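PDB 5DL5: membrane protein from Acinetobacter baumannii AB307-0294, which probably forms a beta-barrel channel of the OprD porin family through which small solutes, perhaps including antibiotics, cross the outer membrane. Local coordinates for residues 22-27 with 72-77; 275-280 with 316-321; 304-309 with 325-330. One frame throughout, in Å; residues are numbered along the deposited sequence.

The three contacts fall into two groups on opposite sides of the chain's centre. Contact 1 sets the N-terminal turn 22-27 against strand 70-83 and stands alone: its centre lies 37 Å from that of contact 2 and 39 Å from that of contact 3. Contacts 2 and 3 are neighbours, with centres 10 Å apart, and share the long loop between strands 289-300 and 332-341. Contact 2 lays this loop against the barrel wall, whereas contact 3 ties two of its parts together. Ile277 and Tyr304 touch between them. Contact 3 also lies nearer to a bound C8E detergent molecule, about 5 Å from the side chain of Asp325.

Contact 1. Residues 22-27 with 72-77; sequences KGFVED and FGVGVV
Phe24 makes every cross-segment contact here, laying its ring against the backbone of Phe72 and Gly73 and against one methyl of Val74. The interaction is apolar packing with no hydrogen bond across it. CE1 of Phe24 lies 4.0 Å from CA of Gly73, and at the far end of the ring CZ of Phe24 meets CG2 of Val74, also at 4.0 Å; both partners stand obliquely to the ring. The carbonyl O of Phe72 takes a different place, at the ring edge and close to its plane, 4.1 Å from CD1 of Phe24. Phe24 carries its ring out of the turn and over to the strand because CG lies anti to the backbone N (chi1 -171°). The ring meets Gly73 through its CA, while the Phe72 side chain leads off elsewhere.

Polar interactions shape the turn behind the aromatic ring. OD2 of Asp27 accepts two backbone N-H groups: N of Lys22 at 2.6 Å, met on the syn side of the carboxylate, and N of Gly23 at 3.3 Å, met from above its plane. Asp27 N returns a backbone bond to Gly23 O at 3.0 Å. Residues 24-26 have helical backbone angles, so the segment folds into one compact turn from which Phe24 projects.

The turn immediately precedes strand 29-43 near the start of the modelled chain. A backbone bond ties Phe24 to Gly64, and its ring also touches Ser63, in the connection between strands 50-62 and 70-83. On the strand side, Gly73 pairs with Lys115 of strand 106-118, and Val74 with Ser63. Phe24 therefore packs the N-terminal turn onto the start of strand 70-83 and the connection that leads into it, at the edge of the porin barrel.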
loop_
_atom_site.group_PDB
_atom_site.type_symbol
_atom_site.label_atom_id
_atom_site.label_comp_id
_atom_site.label_asym_id
_atom_site.label_seq_id
_atom_site.Cartn_x
_atom_site.Cartn_y
_atom_site.Cartn_z
ATOM N N LYS A 22 4.919 -10.105 30.391
ATOM C CA LYS A 22 6.136 -10.561 31.173
ATOM C C LYS A 22 6.989 -9.406 31.662
ATOM O O LYS A 22 7.679 -9.551 32.614
ATOM C CB LYS A 22 7.073 -11.359 30.302
ATOM C CG LYS A 22 6.691 -12.800 30.012
ATOM C CD LYS A 22 7.996 -13.559 29.652
ATOM C CE LYS A 22 7.834 -14.608 28.569
ATOM N NZ LYS A 22 7.582 -15.922 29.208
ATOM N N GLY A 23 7.029 -8.308 30.921
ATOM C CA GLY A 23 7.796 -7.149 31.300
ATOM C C GLY A 23 8.308 -6.368 30.140
ATOM O O GLY A 23 8.358 -6.878 28.965
ATOM N N PHE A 24 8.582 -5.096 30.453
ATOM C CA PHE A 24 9.093 -4.135 29.468
ATOM C C PHE A 24 10.278 -4.716 28.626
ATOM O O PHE A 24 10.298 -4.618 27.379
ATOM C CB PHE A 24 9.600 -2.907 30.189
ATOM C CG PHE A 24 9.963 -1.768 29.275
ATOM C CD1 PHE A 24 9.030 -0.867 28.875
ATOM C CD2 PHE A 24 11.259 -1.547 28.939
ATOM C CE1 PHE A 24 9.382 0.234 28.154
ATOM C CE2 PHE A 24 11.616 -0.479 28.170
ATOM C CZ PHE A 24 10.699 0.410 27.776
ATOM N N VAL A 25 11.209 -5.306 29.324
ATOM C CA VAL A 25 12.401 -5.964 28.733
ATOM C C VAL A 25 12.149 -7.395 28.166
ATOM O O VAL A 25 12.451 -7.681 27.005
ATOM C CB VAL A 25 13.575 -6.013 29.744
ATOM C CG1 VAL A 25 14.805 -6.687 29.135
ATOM C CG2 VAL A 25 13.954 -4.599 30.177
ATOM N N GLU A 26 11.523 -8.249 28.951
ATOM C CA GLU A 26 11.277 -9.631 28.539
ATOM C C GLU A 26 10.469 -9.767 27.270
ATOM O O GLU A 26 10.767 -10.623 26.480
ATOM C CB GLU A 26 10.570 -10.433 29.614
ATOM C CG GLU A 26 11.436 -10.628 30.812
ATOM C CD GLU A 26 11.614 -9.366 31.703
ATOM O OE1 GLU A 26 10.922 -8.285 31.615
ATOM O OE2 GLU A 26 12.514 -9.479 32.566
ATOM N N ASP A 27 9.447 -8.963 27.095
ATOM C CA ASP A 27 8.602 -9.116 25.926
ATOM C C ASP A 27 9.111 -8.223 24.774
ATOM O O ASP A 27 8.373 -7.996 23.846
ATOM C CB ASP A 27 7.138 -8.643 26.245
ATOM C CG ASP A 27 6.393 -9.543 27.170
ATOM O OD1 ASP A 27 6.577 -10.743 27.040
ATOM O OD2 ASP A 27 5.625 -9.062 28.068
ATOM N N PHE A 72 2.290 -0.607 30.248
ATOM C CA PHE A 72 2.851 0.501 29.518
ATOM C C PHE A 72 4.141 0.101 28.781
ATOM O O PHE A 72 4.898 -0.749 29.227
ATOM C CB PHE A 72 3.159 1.693 30.481
ATOM C CG PHE A 72 1.930 2.225 31.181
ATOM C CD1 PHE A 72 1.142 3.195 30.587
ATOM C CD2 PHE A 72 1.565 1.731 32.389
ATOM C CE1 PHE A 72 -0.054 3.630 31.200
ATOM C CE2 PHE A 72 0.440 2.172 33.032
ATOM C CZ PHE A 72 -0.371 3.144 32.419
ATOM N N GLY A 73 4.342 0.668 27.596
ATOM C CA GLY A 73 5.603 0.446 26.885
ATOM C C GLY A 73 5.807 1.587 25.927
ATOM O O GLY A 73 5.070 2.626 25.926
ATOM N N VAL A 74 6.819 1.389 25.083
ATOM C CA VAL A 74 7.178 2.344 24.052
ATOM C C VAL A 74 7.560 1.629 22.767
ATOM O O VAL A 74 7.881 0.435 22.776
ATOM C CB VAL A 74 8.420 3.221 24.475
ATOM C CG1 VAL A 74 8.210 3.888 25.821
ATOM C CG2 VAL A 74 9.665 2.401 24.463
ATOM N N GLY A 75 7.520 2.382 21.673
ATOM C CA GLY A 75 7.976 1.912 20.355
ATOM C C GLY A 75 8.863 2.932 19.643
ATOM O O GLY A 75 8.832 4.086 19.956
ATOM N N VAL A 76 9.687 2.471 18.710
ATOM C CA VAL A 76 10.533 3.355 17.924
ATOM C C VAL A 76 10.462 2.787 16.525
ATOM O O VAL A 76 10.587 1.559 16.342
ATOM C CB VAL A 76 11.990 3.348 18.414
ATOM C CG1 VAL A 76 12.928 3.951 17.378
ATOM C CG2 VAL A 76 12.143 4.131 19.711
ATOM N N VAL A 77 10.298 3.648 15.535
ATOM C CA VAL A 77 10.352 3.255 14.113
ATOM C C VAL A 77 11.199 4.270 13.403
ATOM O O VAL A 77 11.101 5.456 13.674
ATOM C CB VAL A 77 9.007 3.254 13.359
ATOM C CG1 VAL A 77 8.123 2.090 13.782
ATOM C CG2 VAL A 77 8.278 4.527 13.569
#

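Contact 2. Residues 275-280 with 316-321; sequences NNIWAI and IYLPNS
The long loop between strands 289-300 and 332-341 folds against the barrel wall, where its Leu318 and Pro319 pack on Ile277 and Ala279 of strand 273-286, an arrangement consistent with the inward-folded loops of porins. The contacts between the two segments are apolar alone. In the alternation of the strand, Ile277 and Ala279 point toward the loop, whereas Trp278 and Ile280 point away from it.

Leu318 sits across the two strand residues, giving one methyl to each. Its CD1 comes within 3.5 Å of CD1 of Ile277, a tight methyl-to-methyl contact, and the same CD1 of Leu318 also lies 3.8 Å from CG1 and 4.0 Å from CG2 of Ile277. One leucine methyl is thus set against both branches of the isoleucine. The extended chain of Ile277 (chi1 -173°, chi2 173°) carries its CD1 out to the loop. The other leucine methyl, CD2, is 4.2 Å from CB of Ala279. That small CB leaves the strand low enough for Pro319 to come down on it: CD of Pro319 is 3.5 Å and CG 3.7 Å from CB of Ala279. The edge of the pyrrolidine ring made by CG and CD therefore does the touching.

Strand 273-286 runs between strands 233-246 and 289-300, with Ile277 paired to Tyr242 and Trp278 to Gln297. Leu318 also touches Ser240 on one of these neighbours and Gln296 on the other. Leu318 thus bridges three adjacent strands, and Asn320 carries the loop on to a fourth, 332-341, bonding through OD1 to Gln335 NE2 and through ND2 to Ser333 OG.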
loop_
_atom_site.group_PDB
_atom_site.type_symbol
_atom_site.label_atom_id
_atom_site.label_comp_id
_atom_site.label_asym_id
_atom_site.label_seq_id
_atom_site.Cartn_x
_atom_site.Cartn_y
_atom_site.Cartn_z
ATOM N N ASN A 275 -16.524 8.485 -6.045
ATOM C CA ASN A 275 -16.005 7.283 -6.726
ATOM C C ASN A 275 -16.556 6.133 -5.964
ATOM O O ASN A 275 -16.522 6.151 -4.728
ATOM C CB ASN A 275 -14.512 7.150 -6.560
ATOM C CG ASN A 275 -13.931 5.901 -7.181
ATOM O OD1 ASN A 275 -13.546 4.957 -6.447
ATOM N ND2 ASN A 275 -13.867 5.867 -8.542
ATOM N N ASN A 276 -17.039 5.139 -6.668
ATOM C CA ASN A 276 -17.096 3.749 -6.156
ATOM C C ASN A 276 -16.172 2.838 -7.020
ATOM O O ASN A 276 -16.186 2.893 -8.242
ATOM C CB ASN A 276 -18.517 3.178 -6.216
ATOM C CG ASN A 276 -19.476 4.008 -5.400
ATOM O OD1 ASN A 276 -19.417 4.006 -4.200
ATOM N ND2 ASN A 276 -20.232 4.812 -6.028
ATOM N N ILE A 277 -15.360 2.040 -6.366
ATOM C CA ILE A 277 -14.496 1.043 -7.026
ATOM C C ILE A 277 -14.724 -0.251 -6.267
ATOM O O ILE A 277 -14.664 -0.334 -5.045
ATOM C CB ILE A 277 -13.052 1.491 -7.166
ATOM C CG1 ILE A 277 -12.263 0.470 -8.016
ATOM C CG2 ILE A 277 -12.444 1.776 -5.808
ATOM C CD1 ILE A 277 -10.861 0.936 -8.346
ATOM N N TRP A 278 -14.959 -1.299 -7.029
ATOM C CA TRP A 278 -15.118 -2.648 -6.481
ATOM C C TRP A 278 -14.463 -3.713 -7.390
ATOM O O TRP A 278 -14.200 -3.437 -8.528
ATOM C CB TRP A 278 -16.578 -2.945 -6.186
ATOM C CG TRP A 278 -17.429 -2.951 -7.343
ATOM C CD1 TRP A 278 -18.090 -1.869 -7.889
ATOM C CD2 TRP A 278 -17.721 -4.083 -8.202
ATOM N NE1 TRP A 278 -18.709 -2.281 -9.047
ATOM C CE2 TRP A 278 -18.485 -3.591 -9.295
ATOM C CE3 TRP A 278 -17.343 -5.417 -8.198
ATOM C CZ2 TRP A 278 -19.004 -4.411 -10.288
ATOM C CZ3 TRP A 278 -17.791 -6.244 -9.286
ATOM C CH2 TRP A 278 -18.647 -5.701 -10.290
ATOM N N ALA A 279 -14.264 -4.911 -6.857
ATOM C CA ALA A 279 -13.586 -5.954 -7.534
ATOM C C ALA A 279 -13.981 -7.275 -6.975
ATOM O O ALA A 279 -14.297 -7.359 -5.798
ATOM C CB ALA A 279 -12.098 -5.793 -7.458
ATOM N N ILE A 280 -14.101 -8.254 -7.872
ATOM C CA ILE A 280 -14.316 -9.637 -7.512
ATOM C C ILE A 280 -13.187 -10.478 -8.088
ATOM O O ILE A 280 -12.781 -10.190 -9.244
ATOM C CB ILE A 280 -15.669 -10.161 -8.021
ATOM C CG1 ILE A 280 -15.832 -9.896 -9.551
ATOM C CG2 ILE A 280 -16.759 -9.441 -7.276
ATOM C CD1 ILE A 280 -17.014 -10.559 -10.225
ATOM N N ILE A 316 -5.065 0.847 -1.348
ATOM C CA ILE A 316 -5.475 0.314 -2.675
ATOM C C ILE A 316 -5.570 -1.200 -2.513
ATOM O O ILE A 316 -4.808 -1.897 -3.131
ATOM C CB ILE A 316 -4.562 0.866 -3.781
ATOM C CG1 ILE A 316 -4.874 0.382 -5.185
ATOM C CG2 ILE A 316 -3.130 0.463 -3.691
ATOM C CD1 ILE A 316 -6.091 0.879 -5.847
ATOM N N TYR A 317 -6.449 -1.704 -1.658
ATOM C CA TYR A 317 -6.533 -3.158 -1.346
ATOM C C TYR A 317 -7.480 -3.845 -2.413
ATOM O O TYR A 317 -8.594 -4.189 -2.143
ATOM C CB TYR A 317 -7.009 -3.359 0.077
ATOM C CG TYR A 317 -5.886 -3.217 1.212
ATOM C CD1 TYR A 317 -5.010 -2.171 1.231
ATOM C CD2 TYR A 317 -5.867 -4.042 2.268
ATOM C CE1 TYR A 317 -4.048 -2.029 2.199
ATOM C CE2 TYR A 317 -4.944 -3.906 3.306
ATOM C CZ TYR A 317 -4.015 -2.888 3.237
ATOM O OH TYR A 317 -3.096 -2.722 4.224
ATOM N N LEU A 318 -7.067 -3.812 -3.669
ATOM C CA LEU A 318 -7.840 -4.330 -4.809
ATOM C C LEU A 318 -6.859 -5.174 -5.686
ATOM O O LEU A 318 -5.653 -4.956 -5.612
ATOM C CB LEU A 318 -8.324 -3.152 -5.637
ATOM C CG LEU A 318 -9.358 -2.267 -4.935
ATOM C CD1 LEU A 318 -9.622 -1.020 -5.738
ATOM C CD2 LEU A 318 -10.656 -2.952 -4.731
ATOM N N PRO A 319 -7.368 -6.100 -6.463
ATOM C CA PRO A 319 -6.470 -7.109 -7.160
ATOM C C PRO A 319 -5.817 -6.577 -8.427
ATOM O O PRO A 319 -4.767 -7.002 -8.831
ATOM C CB PRO A 319 -7.488 -8.231 -7.506
ATOM C CG PRO A 319 -8.831 -7.577 -7.697
ATOM C CD PRO A 319 -8.806 -6.498 -6.579
ATOM N N ASN A 320 -6.424 -5.628 -9.119
ATOM C CA ASN A 320 -5.890 -5.206 -10.448
ATOM C C ASN A 320 -5.058 -3.970 -10.230
ATOM O O ASN A 320 -5.430 -2.814 -10.580
ATOM C CB ASN A 320 -6.935 -4.947 -11.480
ATOM C CG ASN A 320 -7.734 -6.200 -11.852
ATOM O OD1 ASN A 320 -7.472 -7.300 -11.372
ATOM N ND2 ASN A 320 -8.755 -6.010 -12.675
ATOM N N SER A 321 -3.862 -4.249 -9.732
ATOM C CA SER A 321 -3.003 -3.237 -9.152
ATOM C C SER A 321 -1.564 -3.730 -9.207
ATOM O O SER A 321 -1.200 -4.609 -8.438
ATOM C CB SER A 321 -3.323 -2.994 -7.657
ATOM O OG SER A 321 -2.573 -1.822 -7.229
#

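Contact 3. Residues 304-309 with 325-330; sequences YDYGQN and DFIGNH
Asp325 opens the segment with its carboxylate turned to the phenol of Tyr306. Tyr306 OH donates to OD2 of Asp325 over only 2.5 Å, approaching from above the carboxylate plane and 39° out of it, while OD2 lies in the plane of the tyrosine ring at its edge. Ring and carboxylate are inclined by 57°. Tyr306 has its CG between backbone N and carbonyl carbon (chi1 82°), which swings the phenol toward Asp325. The second oxygen, OD1, is bonded to Ser321 OG.

Ile327 follows as the main apolar partner. Its CG2 lies 3.8 Å from CB of Tyr304 and stands at the edge of that ring, in its plane. Its other branch runs out along the Tyr304 backbone, where CD1 of Ile327 comes within 3.4 Å of O of Tyr304, and the same CD1 lies 4.1 Å from CE1 of Tyr306. The backbone joins too: Tyr304 N donates to Ile327 O at 3.0 Å, in the carbonyl plane. Tyr304 OH is bonded further off, to Ser315 O.

Both segments belong to the long loop between strands 289-300 and 332-341 of the porin barrel, and Ile327 and Tyr304 also pack on Ile277 of the wall strand 273-286. The two parts of this loop are thus clasped by one backbone bond and one short tyrosine-carboxylate bond, with isoleucine between them. Two hydroxyl partners, one on each oxygen, would favour a charged Asp325 despite its burial and hold its carboxylate against rotation.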
loop_
_atom_site.group_PDB
_atom_site.type_symbol
_atom_site.label_atom_id
_atom_site.label_comp_id
_atom_site.label_asym_id
_atom_site.label_seq_id
_atom_site.Cartn_x
_atom_site.Cartn_y
_atom_site.Cartn_z
ATOM N N TYR A 304 -10.627 6.511 -8.739
ATOM C CA TYR A 304 -10.133 6.188 -7.397
ATOM C C TYR A 304 -8.779 6.924 -7.196
ATOM O O TYR A 304 -7.701 6.317 -7.271
ATOM C CB TYR A 304 -10.145 4.706 -7.105
ATOM C CG TYR A 304 -9.786 4.389 -5.682
ATOM C CD1 TYR A 304 -10.530 4.932 -4.641
ATOM C CD2 TYR A 304 -8.646 3.646 -5.316
ATOM C CE1 TYR A 304 -10.176 4.737 -3.334
ATOM C CE2 TYR A 304 -8.345 3.361 -3.979
ATOM C CZ TYR A 304 -9.052 3.973 -2.979
ATOM O OH TYR A 304 -8.777 3.888 -1.616
ATOM N N ASP A 305 -8.856 8.254 -6.991
ATOM C CA ASP A 305 -7.653 9.179 -7.054
ATOM C C ASP A 305 -7.031 9.159 -5.607
ATOM O O ASP A 305 -7.079 10.156 -4.907
ATOM C CB ASP A 305 -8.072 10.577 -7.478
ATOM C CG ASP A 305 -8.374 10.741 -8.961
ATOM O OD1 ASP A 305 -8.687 9.765 -9.668
ATOM O OD2 ASP A 305 -8.550 11.901 -9.383
ATOM N N TYR A 306 -6.651 7.960 -5.139
ATOM C CA TYR A 306 -6.090 7.745 -3.817
ATOM C C TYR A 306 -4.661 8.344 -3.727
ATOM O O TYR A 306 -3.917 8.536 -4.719
ATOM C CB TYR A 306 -6.167 6.276 -3.379
ATOM C CG TYR A 306 -5.039 5.397 -3.950
ATOM C CD1 TYR A 306 -5.083 4.918 -5.253
ATOM C CD2 TYR A 306 -3.897 5.132 -3.224
ATOM C CE1 TYR A 306 -4.051 4.155 -5.800
ATOM C CE2 TYR A 306 -2.891 4.417 -3.765
ATOM C CZ TYR A 306 -2.954 3.953 -5.055
ATOM O OH TYR A 306 -1.915 3.274 -5.637
ATOM N N GLY A 307 -4.249 8.640 -2.521
ATOM C CA GLY A 307 -2.856 9.074 -2.350
ATOM C C GLY A 307 -2.611 10.517 -2.625
ATOM O O GLY A 307 -1.494 10.926 -2.510
ATOM N N GLN A 308 -3.620 11.343 -2.874
ATOM C CA GLN A 308 -3.413 12.711 -3.270
ATOM C C GLN A 308 -3.761 13.691 -2.119
ATOM O O GLN A 308 -3.725 14.879 -2.345
ATOM C CB GLN A 308 -4.300 13.092 -4.417
ATOM C CG GLN A 308 -4.322 12.192 -5.649
ATOM C CD GLN A 308 -2.958 11.994 -6.225
ATOM O OE1 GLN A 308 -2.425 10.892 -6.279
ATOM N NE2 GLN A 308 -2.370 13.018 -6.563
ATOM N N ASN A 309 -4.201 13.193 -0.969
ATOM C CA ASN A 309 -4.685 14.092 0.141
ATOM C C ASN A 309 -4.294 13.463 1.466
ATOM O O ASN A 309 -5.182 13.226 2.335
ATOM C CB ASN A 309 -6.262 14.140 0.045
ATOM C CG ASN A 309 -6.800 14.758 -1.250
ATOM O OD1 ASN A 309 -6.822 15.932 -1.339
ATOM N ND2 ASN A 309 -7.208 13.962 -2.236
ATOM N N ASP A 325 -2.838 1.081 -11.403
ATOM C CA ASP A 325 -3.842 0.597 -10.472
ATOM C C ASP A 325 -5.225 0.475 -11.072
ATOM O O ASP A 325 -6.178 0.112 -10.327
ATOM C CB ASP A 325 -3.925 1.515 -9.307
ATOM C CG ASP A 325 -2.675 1.407 -8.414
ATOM O OD1 ASP A 325 -2.230 0.301 -8.078
ATOM O OD2 ASP A 325 -2.235 2.456 -8.002
ATOM N N PHE A 326 -5.405 0.784 -12.345
ATOM C CA PHE A 326 -6.755 0.499 -13.008
ATOM C C PHE A 326 -7.885 1.215 -12.268
ATOM O O PHE A 326 -8.919 0.694 -11.953
ATOM C CB PHE A 326 -6.996 -1.013 -13.256
ATOM C CG PHE A 326 -5.923 -1.607 -14.204
ATOM C CD1 PHE A 326 -4.672 -1.986 -13.723
ATOM C CD2 PHE A 326 -6.134 -1.671 -15.580
ATOM C CE1 PHE A 326 -3.641 -2.411 -14.615
ATOM C CE2 PHE A 326 -5.152 -2.140 -16.491
ATOM C CZ PHE A 326 -3.870 -2.438 -15.997
ATOM N N ILE A 327 -7.627 2.514 -12.111
ATOM C CA ILE A 327 -8.400 3.422 -11.204
ATOM C C ILE A 327 -8.891 4.616 -11.934
ATOM O O ILE A 327 -9.377 5.525 -11.324
ATOM C CB ILE A 327 -7.517 3.957 -10.015
ATOM C CG1 ILE A 327 -6.220 4.618 -10.560
ATOM C CG2 ILE A 327 -7.408 2.901 -8.945
ATOM C CD1 ILE A 327 -5.359 5.310 -9.485
ATOM N N GLY A 328 -8.889 4.620 -13.234
ATOM C CA GLY A 328 -9.454 5.692 -14.016
ATOM C C GLY A 328 -10.984 5.804 -13.873
ATOM O O GLY A 328 -11.706 4.873 -13.461
ATOM N N ASN A 329 -11.412 6.985 -14.208
ATOM C CA ASN A 329 -12.788 7.402 -14.147
ATOM C C ASN A 329 -13.641 6.458 -15.077
ATOM O O ASN A 329 -13.334 6.361 -16.230
ATOM C CB ASN A 329 -12.887 8.849 -14.500
ATOM C CG ASN A 329 -14.319 9.420 -14.408
ATOM O OD1 ASN A 329 -15.315 8.778 -14.755
ATOM N ND2 ASN A 329 -14.384 10.685 -14.142
ATOM N N HIS A 330 -14.616 5.729 -14.475
ATOM C CA HIS A 330 -15.483 4.698 -15.192
ATOM C C HIS A 330 -14.718 3.504 -15.662
ATOM O O HIS A 330 -15.249 2.742 -16.412
ATOM C CB HIS A 330 -16.242 5.348 -16.379
ATOM C CG HIS A 330 -17.516 6.002 -15.967
ATOM N ND1 HIS A 330 -17.573 7.048 -15.038
ATOM C CD2 HIS A 330 -18.810 5.707 -16.287
ATOM C CE1 HIS A 330 -18.841 7.399 -14.840
ATOM N NE2 HIS A 330 -19.609 6.594 -15.574
#